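Long-range contacts in amidohydrolase (Pseudomonas aeruginosa, PDB 2I5G), which probably acts as a metal-dependent dipeptidase of the membrane dipeptidase (M19) family, built on a TIM-barrel fold: residues A[92-97]-A[122-127]; A[132-137]-A[162-167]. The protein carries 2 engineered substitutions. One frame throughout, in Å; residues are numbered along the deposited sequence.

Contact 1: A[92-97]-A[122-127]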
ATOM      1  N   PHE A  92     -16.498   0.865   5.766  1.00  6.19           N
ATOM      2  CA  PHE A  92     -15.299   0.121   5.376  1.00  8.29           C
ATOM      3  C   PHE A  92     -14.354   0.169   6.565  1.00 10.91           C
ATOM      4  O   PHE A  92     -14.224   1.205   7.223  1.00 12.50           O
ATOM      5  CB  PHE A  92     -14.556   0.783   4.210  1.00 11.26           C
ATOM      6  CG  PHE A  92     -15.293   0.778   2.909  1.00 10.13           C
ATOM      7  CD1 PHE A  92     -16.534   0.169   2.782  1.00  9.53           C
ATOM      8  CD2 PHE A  92     -14.715   1.364   1.789  1.00  8.53           C
ATOM      9  CE1 PHE A  92     -17.183   0.144   1.556  1.00  9.39           C
ATOM     10  CE2 PHE A  92     -15.355   1.342   0.559  1.00  8.93           C
ATOM     11  CZ  PHE A  92     -16.591   0.732   0.442  1.00  9.84           C
ATOM     12  N   GLN A  93     -13.685  -0.936   6.849  1.00 11.12           N
ATOM     13  CA  GLN A  93     -12.732  -0.921   7.936  1.00 11.88           C
ATOM     14  C   GLN A  93     -11.332  -0.837   7.341  1.00 12.20           C
ATOM     15  O   GLN A  93     -10.334  -1.123   8.000  1.00 13.38           O
ATOM     16  CB  GLN A  93     -12.892  -2.159   8.813  1.00 18.07           C
ATOM     17  CG  GLN A  93     -14.060  -2.047   9.776  1.00 20.55           C
ATOM     18  CD  GLN A  93     -13.837  -2.818  11.066  1.00 24.51           C
ATOM     19  OE1 GLN A  93     -12.849  -2.594  11.780  1.00 25.76           O
ATOM     20  NE2 GLN A  93     -14.759  -3.727  11.378  1.00 24.98           N
ATOM     21  N   ASN A  94     -11.269  -0.428   6.078  1.00 16.66           N
ATOM     22  CA  ASN A  94      -9.996  -0.294   5.385  1.00 16.51           C
ATOM     23  C   ASN A  94     -10.157   0.633   4.184  1.00 16.56           C
ATOM     24  O   ASN A  94     -11.152   0.560   3.467  1.00 16.81           O
ATOM     25  CB  ASN A  94      -9.510  -1.662   4.904  1.00 17.68           C
ATOM     26  CG  ASN A  94      -8.018  -1.689   4.623  1.00 18.61           C
ATOM     27  OD1 ASN A  94      -7.409  -0.664   4.323  1.00 20.68           O
ATOM     28  ND2 ASN A  94      -7.424  -2.871   4.709  1.00 20.46           N
ATOM     29  N   ALA A  95      -9.178   1.504   3.970  1.00  9.45           N
ATOM     30  CA  ALA A  95      -9.215   2.420   2.838  1.00  8.87           C
ATOM     31  C   ALA A  95      -8.715   1.703   1.587  1.00  9.89           C
ATOM     32  O   ALA A  95      -8.767   2.251   0.486  1.00  8.91           O
ATOM     33  CB  ALA A  95      -8.343   3.627   3.121  1.00  5.72           C
ATOM     34  N   HIS A  96      -8.243   0.471   1.765  1.00 10.93           N
ATOM     35  CA  HIS A  96      -7.710  -0.321   0.665  1.00 12.08           C
ATOM     36  C   HIS A  96      -8.687  -0.503  -0.494  1.00 12.86           C
ATOM     37  O   HIS A  96      -8.268  -0.693  -1.642  1.00 13.29           O
ATOM     38  CB  HIS A  96      -7.247  -1.685   1.175  1.00 32.32           C
ATOM     39  CG  HIS A  96      -6.539  -2.500   0.138  1.00 36.44           C
ATOM     40  ND1 HIS A  96      -5.400  -2.058  -0.504  1.00 36.73           N
ATOM     41  CD2 HIS A  96      -6.823  -3.714  -0.391  1.00 37.26           C
ATOM     42  CE1 HIS A  96      -5.016  -2.964  -1.386  1.00 38.56           C
ATOM     43  NE2 HIS A  96      -5.863  -3.978  -1.337  1.00 38.97           N
ATOM     44  N   ALA A  97      -9.983  -0.437  -0.194  1.00 20.75           N
ATOM     45  CA  ALA A  97     -11.023  -0.579  -1.211  1.00 18.94           C
ATOM     46  C   ALA A  97     -10.896   0.510  -2.275  1.00 19.00           C
ATOM     47  O   ALA A  97     -11.335   0.324  -3.414  1.00 20.80           O
ATOM     48  CB  ALA A  97     -12.384  -0.510  -0.565  1.00 15.52           C
ATOM     49  N   THR A 122      -2.243  -3.353   9.467  1.00 13.14           N
ATOM     50  CA  THR A 122      -0.944  -3.234   8.810  1.00 13.44           C
ATOM     51  C   THR A 122      -0.835  -2.075   7.816  1.00 15.66           C
ATOM     52  O   THR A 122      -1.784  -1.315   7.626  1.00 16.22           O
ATOM     53  CB  THR A 122      -0.594  -4.539   8.091  1.00  4.67           C
ATOM     54  OG1 THR A 122      -1.726  -4.975   7.333  1.00  2.13           O
ATOM     55  CG2 THR A 122      -0.216  -5.616   9.093  1.00  3.64           C
ATOM     56  N   GLN A 123       0.322  -1.950   7.175  1.00 18.00           N
ATOM     57  CA  GLN A 123       0.547  -0.864   6.225  1.00 19.76           C
ATOM     58  C   GLN A 123      -0.384  -0.865   5.011  1.00 20.29           C
ATOM     59  O   GLN A 123      -0.622  -1.894   4.381  1.00 21.14           O
ATOM     60  CB  GLN A 123       2.006  -0.857   5.766  1.00 17.94           C
ATOM     61  CG  GLN A 123       2.372   0.311   4.870  1.00 17.89           C
ATOM     62  CD  GLN A 123       3.875   0.488   4.735  1.00 18.34           C
ATOM     63  OE1 GLN A 123       4.565   0.784   5.713  1.00 18.90           O
ATOM     64  NE2 GLN A 123       4.392   0.302   3.523  1.00 17.70           N
ATOM     65  N   ASN A 124      -0.886   0.328   4.701  1.00 31.63           N
ATOM     66  CA  ASN A 124      -1.816   0.595   3.601  1.00 31.16           C
ATOM     67  C   ASN A 124      -1.075   1.400   2.541  1.00 30.58           C
ATOM     68  O   ASN A 124       0.154   1.445   2.527  1.00 31.27           O
ATOM     69  CB  ASN A 124      -2.962   1.461   4.133  1.00 19.09           C
ATOM     70  CG  ASN A 124      -4.311   0.894   3.826  1.00 20.80           C
ATOM     71  OD1 ASN A 124      -5.335   1.418   4.270  1.00 21.03           O
ATOM     72  ND2 ASN A 124      -4.332  -0.188   3.058  1.00 22.83           N
ATOM     73  N   LEU A 125      -1.831   2.028   1.648  1.00 12.54           N
ATOM     74  CA  LEU A 125      -1.232   2.908   0.654  1.00 10.59           C
ATOM     75  C   LEU A 125      -1.355   4.298   1.284  1.00 10.42           C
ATOM     76  O   LEU A 125      -0.651   5.226   0.893  1.00 10.06           O
ATOM     77  CB  LEU A 125      -1.997   2.906  -0.679  1.00  3.52           C
ATOM     78  CG  LEU A 125      -1.878   1.741  -1.661  1.00  3.39           C
ATOM     79  CD1 LEU A 125      -2.657   2.075  -2.919  1.00  2.71           C
ATOM     80  CD2 LEU A 125      -0.429   1.478  -2.001  1.00  2.30           C
ATOM     81  N   VAL A 126      -2.248   4.429   2.270  1.00 10.83           N
ATOM     82  CA  VAL A 126      -2.468   5.719   2.924  1.00 11.82           C
ATOM     83  C   VAL A 126      -1.786   5.897   4.283  1.00 11.39           C
ATOM     84  O   VAL A 126      -1.339   6.991   4.621  1.00 12.87           O
ATOM     85  CB  VAL A 126      -3.980   6.012   3.080  1.00 13.98           C
ATOM     86  CG1 VAL A 126      -4.685   5.765   1.756  1.00 15.33           C
ATOM     87  CG2 VAL A 126      -4.583   5.159   4.170  1.00 14.58           C
ATOM     88  N   GLY A 127      -1.705   4.827   5.058  1.00  9.03           N
ATOM     89  CA  GLY A 127      -1.065   4.906   6.358  1.00  8.72           C
ATOM     90  C   GLY A 127      -0.685   3.516   6.820  1.00  9.02           C
ATOM     91  O   GLY A 127      -0.500   2.622   5.998  1.00  9.33           O
TER
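Asn124 pushes its side-chain amide toward the turn made by Asn94, Ala95 and His96, and this single group carries most of the contact. Its CG lies 3.5 Å from Asn94 OD1, and the two side chains run past one another in opposing senses, their amide planes 45° apart. The orientation of the Asn124 amide is uncertain and it is probably turned over in the model, so the partners of its individual nitrogen and oxygen remain open. The Asn94 amide has clear partners. A chi1 of -160° sets CG opposite the backbone N and swings OD1 back to accept the backbone N of His96 at 2.9 Å, forming an Asx turn, and the donor sits above the carbonyl plane, not on a lone pair. Its ND2 is used by the carbonyl of Val43, so both ends of the Asn94 amide are engaged and its rotation is fixed. Farther along the turn, the His96 CB and ring lie beside the Asn124 amide, the ring oblique to it with the planes 31° apart. This side is looser, and His96 is partly exposed. Also sparse is the apolar part, where Ala95 CB and Val126 CG2 approach to 4.2 Å between backbones whose CA atoms at Ala95 and Val126 stay 7.5 Å apart. The carbonyl of Asn124 itself bonds to Gln123 of the second subunit, placing 122-127 at the interface between the two subunits. The two loops follow the neighbouring parallel strands 86-92 and 113-117; Phe92 packs on helix 47-63 and on strand 113-117, while Val126 rests against Phe140 and Ile144 of helix 139-151.

Contact 2: A[132-137]-A[162-167]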
ATOM      1  N   GLU A 132       1.868  -2.898  13.765  1.00  7.13           N
ATOM      2  CA  GLU A 132       3.184  -2.865  13.140  1.00  6.58           C
ATOM      3  C   GLU A 132       3.795  -1.471  13.245  1.00  6.58           C
ATOM      4  O   GLU A 132       3.091  -0.499  13.509  1.00  5.17           O
ATOM      5  CB  GLU A 132       3.023  -3.259  11.670  1.00 21.98           C
ATOM      6  CG  GLU A 132       4.285  -3.299  10.839  1.00 23.45           C
ATOM      7  CD  GLU A 132       4.004  -3.693   9.391  1.00 25.35           C
ATOM      8  OE1 GLU A 132       4.945  -4.144   8.710  1.00 28.63           O
ATOM      9  OE2 GLU A 132       2.847  -3.551   8.930  1.00 24.78           O
ATOM     10  N   ARG A 133       5.109  -1.387  13.050  1.00 15.86           N
ATOM     11  CA  ARG A 133       5.821  -0.114  13.081  1.00 16.13           C
ATOM     12  C   ARG A 133       4.989   0.858  12.233  1.00 16.02           C
ATOM     13  O   ARG A 133       4.718   0.592  11.064  1.00 17.48           O
ATOM     14  CB  ARG A 133       7.213  -0.298  12.473  1.00 20.39           C
ATOM     15  CG  ARG A 133       8.098   0.935  12.493  1.00 23.45           C
ATOM     16  CD  ARG A 133       9.065   0.919  11.306  1.00 26.43           C
ATOM     17  NE  ARG A 133       9.890  -0.289  11.263  1.00 27.50           N
ATOM     18  CZ  ARG A 133      10.513  -0.734  10.175  1.00 26.79           C
ATOM     19  NH1 ARG A 133      10.414  -0.082   9.027  1.00 23.82           N
ATOM     20  NH2 ARG A 133      11.236  -1.842  10.232  1.00 30.10           N
ATOM     21  N   ASP A 134       4.585   1.976  12.827  1.00 11.25           N
ATOM     22  CA  ASP A 134       3.745   2.961  12.145  1.00 10.52           C
ATOM     23  C   ASP A 134       4.562   4.040  11.444  1.00 10.72           C
ATOM     24  O   ASP A 134       5.230   4.837  12.089  1.00 11.81           O
ATOM     25  CB  ASP A 134       2.781   3.574  13.176  1.00 18.20           C
ATOM     26  CG  ASP A 134       1.782   4.544  12.565  1.00 18.15           C
ATOM     27  OD1 ASP A 134       0.733   4.787  13.203  1.00 15.79           O
ATOM     28  OD2 ASP A 134       2.040   5.077  11.467  1.00 20.28           O
ATOM     29  N   GLY A 135       4.495   4.068  10.115  1.00 23.00           N
ATOM     30  CA  GLY A 135       5.250   5.050   9.349  1.00 21.10           C
ATOM     31  C   GLY A 135       4.628   6.430   9.197  1.00 21.34           C
ATOM     32  O   GLY A 135       5.265   7.346   8.678  1.00 22.45           O
ATOM     33  N   GLY A 136       3.387   6.591   9.646  1.00  9.11           N
ATOM     34  CA  GLY A 136       2.725   7.875   9.535  1.00  6.38           C
ATOM     35  C   GLY A 136       1.837   7.933   8.314  1.00  6.87           C
ATOM     36  O   GLY A 136       1.800   6.988   7.518  1.00  6.81           O
ATOM     37  N   LEU A 137       1.119   9.041   8.168  1.00  9.13           N
ATOM     38  CA  LEU A 137       0.223   9.248   7.034  1.00  9.45           C
ATOM     39  C   LEU A 137       1.055   9.517   5.779  1.00  9.50           C
ATOM     40  O   LEU A 137       1.903  10.419   5.762  1.00 10.29           O
ATOM     41  CB  LEU A 137      -0.695  10.435   7.320  1.00 13.17           C
ATOM     42  CG  LEU A 137      -1.745  10.749   6.258  1.00 15.42           C
ATOM     43  CD1 LEU A 137      -2.625   9.528   6.022  1.00 14.77           C
ATOM     44  CD2 LEU A 137      -2.575  11.934   6.714  1.00 14.49           C
ATOM     45  N   SER A 162      -0.883   4.870  15.993  1.00  6.15           N
ATOM     46  CA  SER A 162      -0.827   6.204  16.600  1.00  8.35           C
ATOM     47  C   SER A 162      -0.225   7.311  15.730  1.00  7.81           C
ATOM     48  O   SER A 162      -0.776   8.404  15.662  1.00  7.33           O
ATOM     49  CB  SER A 162      -0.078   6.134  17.929  1.00 23.78           C
ATOM     50  OG  SER A 162       1.241   5.669  17.727  1.00 30.94           O
ATOM     51  N   LYS A 163       0.903   7.035  15.077  1.00 10.74           N
ATOM     52  CA  LYS A 163       1.536   8.024  14.216  1.00 10.92           C
ATOM     53  C   LYS A 163       0.597   8.489  13.114  1.00  9.98           C
ATOM     54  O   LYS A 163       0.363   9.687  12.951  1.00  9.67           O
ATOM     55  CB  LYS A 163       2.811   7.463  13.573  1.00 44.48           C
ATOM     56  CG  LYS A 163       4.088   7.724  14.360  1.00 50.64           C
ATOM     57  CD  LYS A 163       4.188   6.859  15.612  1.00 56.20           C
ATOM     58  CE  LYS A 163       4.608   5.427  15.279  1.00 56.37           C
ATOM     59  NZ  LYS A 163       5.983   5.355  14.699  1.00 56.35           N
ATOM     60  N   THR A 164       0.055   7.555  12.345  1.00  5.43           N
ATOM     61  CA  THR A 164      -0.829   7.963  11.269  1.00  7.16           C
ATOM     62  C   THR A 164      -2.160   8.479  11.810  1.00  9.31           C
ATOM     63  O   THR A 164      -2.794   9.349  11.203  1.00  9.33           O
ATOM     64  CB  THR A 164      -1.040   6.821  10.225  1.00  9.07           C
ATOM     65  OG1 THR A 164      -2.408   6.792   9.808  1.00 10.22           O
ATOM     66  CG2 THR A 164      -0.640   5.484  10.789  1.00 10.87           C
ATOM     67  N   SER A 165      -2.575   7.972  12.965  1.00 18.37           N
ATOM     68  CA  SER A 165      -3.827   8.438  13.541  1.00 20.19           C
ATOM     69  C   SER A 165      -3.758   9.921  13.863  1.00 21.77           C
ATOM     70  O   SER A 165      -4.678  10.670  13.541  1.00 23.40           O
ATOM     71  CB  SER A 165      -4.172   7.658  14.810  1.00 31.41           C
ATOM     72  OG  SER A 165      -4.810   6.432  14.492  1.00 32.37           O
ATOM     73  N   GLU A 166      -2.665  10.356  14.486  1.00 20.09           N
ATOM     74  CA  GLU A 166      -2.530  11.760  14.847  1.00 20.60           C
ATOM     75  C   GLU A 166      -2.502  12.685  13.639  1.00 19.99           C
ATOM     76  O   GLU A 166      -3.092  13.763  13.667  1.00 21.62           O
ATOM     77  CB  GLU A 166      -1.276  11.993  15.683  1.00 50.25           C
ATOM     78  CG  GLU A 166      -1.168  13.437  16.155  1.00 55.19           C
ATOM     79  CD  GLU A 166       0.083  13.710  16.963  1.00 58.52           C
ATOM     80  OE1 GLU A 166       0.308  12.995  17.969  1.00 61.09           O
ATOM     81  OE2 GLU A 166       0.834  14.643  16.596  1.00 57.85           O
ATOM     82  N   GLU A 167      -1.815  12.273  12.579  1.00 11.41           N
ATOM     83  CA  GLU A 167      -1.730  13.090  11.373  1.00  9.42           C
ATOM     84  C   GLU A 167      -3.112  13.263  10.759  1.00  7.34           C
ATOM     85  O   GLU A 167      -3.467  14.347  10.301  1.00  5.12           O
ATOM     86  CB  GLU A 167      -0.770  12.451  10.368  1.00 31.95           C
ATOM     87  CG  GLU A 167       0.688  12.544  10.792  1.00 34.94           C
ATOM     88  CD  GLU A 167       1.620  11.699   9.943  1.00 38.15           C
ATOM     89  OE1 GLU A 167       1.628  11.861   8.709  1.00 41.20           O
ATOM     90  OE2 GLU A 167       2.357  10.869  10.513  1.00 41.44           O
TER
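Lys163 curls back over Asp134 yet spends its ammonium on the backbone and not on the carboxylate. Bent at chi2, chi3 and chi4, the chain brings NZ to 2.8 Å from Asp134 O, in the carbonyl plane and on a lone pair, whereas NZ and Asp134 OD2 stay 5.1 Å apart. The Asp134 side chain runs the other way along Lys163: a chi1 of -176° carries CG away from its own N and turns the carboxylate to the first turn of the helix. There OD1 accepts Thr164 N at 3.0 Å, while OD2 accepts Gly136 N in an Asx turn; both oxygens crowd the Thr164 methyl in the model, so their exact places are less sure. The positive end of the helix dipole would be expected to favour a charged carboxylate here. Gly136, at a positive phi of 97°, lets the chain pass close over the helix, its CA 4.0 Å from that of Thr164. One turn after Lys163, Glu167 reaches toward the loop, and its OE1 takes a weak bond from Leu137 N at 2.9 Å as the two side chains cross. The stronger partner of this carboxylate is Arg133 of the second subunit, which forms a salt bridge with OE1. The arrangement is that of a long loop of a TIM barrel, folded by an Asx turn across the N-terminal turn of helix 162-171 and continuing into the dimer interface.

From the N terminus, strand 86-92 runs into 92-97; helix 103-110 and strand 113-117 follow before 122-127 returns to close contact 1. The chain then turns through 132-137, passes helix 139-151 and strand 154-156, and closes contact 2 on helix 162-171. The two closures are in series, neither nested nor crossed. Segments 122-127 and 132-137 belong to the same loop, between strand 113-117 and helix 139-151, which therefore leans on the preceding strand-to-helix loop at one end and on the following helix at the other. Their centres are about 12 Å apart, Val126 packs against Leu137, and both contacts reach the second subunit.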